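Local atomic coordinates of extracellular endo-alpha-(1->5)-L-arabinanase 1 (Bacillus subtilis, PDB entry 1UV4), a protein that hydrolyses internal alpha-1,5-L-arabinofuranosidic linkages of linear arabinan and branched sugar beet arabinan, helping to degrade the plant cell wall. Residues S99-A104 / I132-T137. Residues are numbered along the deposited sequence; the frame is centred on the assembly and turned at random.
With CA (calcium ion), chain D.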
loop_
_atom_site.group_PDB
_atom_site.type_symbol
_atom_site.label_atom_id
_atom_site.label_comp_id
_atom_site.label_asym_id
_atom_site.label_seq_id
_atom_site.Cartn_x
_atom_site.Cartn_y
_atom_site.Cartn_z
ATOM N N SER A 99 -16.290 -1.231 -0.697
ATOM C CA SER A 99 -15.155 -0.705 0.047
ATOM C C SER A 99 -15.014 0.785 -0.131
ATOM O O SER A 99 -15.585 1.374 -1.029
ATOM C CB SER A 99 -13.845 -1.360 -0.424
ATOM O OG SER A 99 -13.879 -2.760 -0.414
ATOM N N ALA A 100 -14.242 1.417 0.753
ATOM C CA ALA A 100 -13.969 2.845 0.595
ATOM C C ALA A 100 -12.580 3.168 1.064
ATOM O O ALA A 100 -12.054 2.534 1.968
ATOM C CB ALA A 100 -14.955 3.680 1.375
ATOM N N ILE A 101 -11.984 4.158 0.430
ATOM C CA ILE A 101 -10.729 4.730 0.908
ATOM C C ILE A 101 -11.075 6.055 1.549
ATOM O O ILE A 101 -11.762 6.884 0.957
ATOM C CB ILE A 101 -9.673 4.909 -0.249
ATOM C CG1 ILE A 101 -9.182 3.559 -0.732
ATOM C CG2 ILE A 101 -8.513 5.817 0.169
ATOM C CD1 ILE A 101 -8.579 3.566 -2.114
ATOM N N GLY A 102 -10.590 6.230 2.785
ATOM C CA GLY A 102 -10.745 7.476 3.521
ATOM C C GLY A 102 -9.397 8.171 3.662
ATOM O O GLY A 102 -8.339 7.628 3.332
ATOM N N LEU A 103 -9.462 9.390 4.123
ATOM C CA LEU A 103 -8.273 10.249 4.317
ATOM C C LEU A 103 -8.362 10.935 5.657
ATOM O O LEU A 103 -9.418 11.502 6.014
ATOM C CB LEU A 103 -8.197 11.342 3.231
ATOM C CG LEU A 103 -7.053 12.350 3.317
ATOM C CD1 LEU A 103 -5.742 11.683 3.163
ATOM C CD2 LEU A 103 -7.253 13.467 2.227
ATOM N N ALA A 104 -7.246 10.942 6.373
ATOM C CA ALA A 104 -7.122 11.754 7.565
ATOM C C ALA A 104 -5.841 12.548 7.505
ATOM O O ALA A 104 -4.921 12.178 6.816
ATOM C CB ALA A 104 -7.107 10.878 8.798
ATOM N N ILE A 132 -9.526 -0.310 -2.206
ATOM C CA ILE A 132 -8.629 -0.528 -1.097
ATOM C C ILE A 132 -7.176 -0.361 -1.544
ATOM O O ILE A 132 -6.850 -0.243 -2.720
ATOM C CB ILE A 132 -8.855 -1.917 -0.431
ATOM C CG1 ILE A 132 -8.349 -3.054 -1.302
ATOM C CG2 ILE A 132 -10.312 -2.121 -0.063
ATOM C CD1 ILE A 132 -8.327 -4.388 -0.643
ATOM N N ASP A 133 -6.298 -0.379 -0.562
ATOM C CA ASP A 133 -4.856 -0.376 -0.769
ATOM C C ASP A 133 -4.328 0.912 -1.417
ATOM O O ASP A 133 -3.636 0.878 -2.440
ATOM C CB ASP A 133 -4.333 -1.577 -1.551
ATOM C CG ASP A 133 -4.604 -2.881 -0.887
ATOM O OD1 ASP A 133 -5.053 -2.980 0.287
ATOM O OD2 ASP A 133 -4.375 -3.937 -1.539
ATOM N N PRO A 134 -4.649 2.075 -0.819
ATOM C CA PRO A 134 -4.206 3.357 -1.405
ATOM C C PRO A 134 -2.723 3.588 -1.393
ATOM O O PRO A 134 -2.028 3.129 -0.496
ATOM C CB PRO A 134 -4.858 4.392 -0.497
ATOM C CG PRO A 134 -5.087 3.663 0.831
ATOM C CD PRO A 134 -5.384 2.272 0.449
ATOM N N GLU A 135 -2.264 4.369 -2.357
ATOM C CA GLU A 135 -0.892 4.799 -2.458
ATOM C C GLU A 135 -0.872 6.232 -2.975
ATOM O O GLU A 135 -1.265 6.487 -4.097
ATOM C CB GLU A 135 -0.159 3.875 -3.445
ATOM C CG GLU A 135 1.112 4.399 -4.064
ATOM C CD GLU A 135 2.281 4.505 -3.116
ATOM O OE1 GLU A 135 2.078 4.478 -1.873
ATOM O OE2 GLU A 135 3.458 4.618 -3.588
ATOM N N LEU A 136 -0.342 7.139 -2.180
ATOM C CA LEU A 136 -0.120 8.527 -2.589
ATOM C C LEU A 136 1.245 8.580 -3.267
ATOM O O LEU A 136 2.267 8.093 -2.750
ATOM C CB LEU A 136 -0.151 9.446 -1.357
ATOM C CG LEU A 136 0.133 10.918 -1.645
ATOM C CD1 LEU A 136 -0.892 11.571 -2.572
ATOM C CD2 LEU A 136 0.157 11.699 -0.318
ATOM N N THR A 137 1.265 9.188 -4.448
ATOM C CA THR A 137 2.513 9.395 -5.139
ATOM C C THR A 137 2.532 10.805 -5.730
ATOM O O THR A 137 1.550 11.529 -5.679
ATOM C CB THR A 137 2.713 8.291 -6.189
ATOM O OG1 THR A 137 4.019 8.391 -6.770
ATOM C CG2 THR A 137 1.760 8.415 -7.335
HETATM CA CA CA D . 3.456 4.780 0.099
HETATM O O HOH W 1 5.081 5.172 -1.544
HETATM O O HOH W 2 2.712 7.068 -0.329
HETATM O O HOH W 3 5.832 5.834 0.952
HETATM O O HOH W 4 3.996 5.796 2.118
#
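I101 fits against the loop I132-P134 through both branches of its side chain: CG2 meets CB of P134 at 4.0 Å, while CD1 lies between that same proline CB and the backbone N of I132, 4.0 Å from the latter. With CG2 anti to the backbone N and CG1 beside it (chi1 -69°), the branched isoleucine runs alongside the CB-CG side of the proline and past the backbone of I132. P134 suits the place because its compact ring offers an apolar flank and stiffens the chain just before strand 135-138. Two residues earlier on the strand, S99 lays its CB 3.6 Å from CG2 of I132; serine is small enough to pack on that methyl while its OG hydrogen-bonds to N130 and S92. No hydrogen bond crosses between the two segments; they meet through apolar packing, side chain on side chain and on the I132 backbone.

I132 itself probably lines the substrate site, as in relatives, and D133, thought to modulate the pKa of E185, the probable proton donor, has its backbone N bonded to OG of S90. E135 binds calcium through OE1 at 2.4 Å, with OD1 of D77 and OD1 of D257 on the same ion; OE2 is hydrogen-bonded to OG1 of T188 and the backbone N of L189.

In this five-bladed beta-propeller, the contact joins neighbouring blades: strand 99-106, flanked by 84-91 and 115-123, faces the entry to strand 135-138, with I101 also touching F148 and P134 touching L146 on strand 144-148.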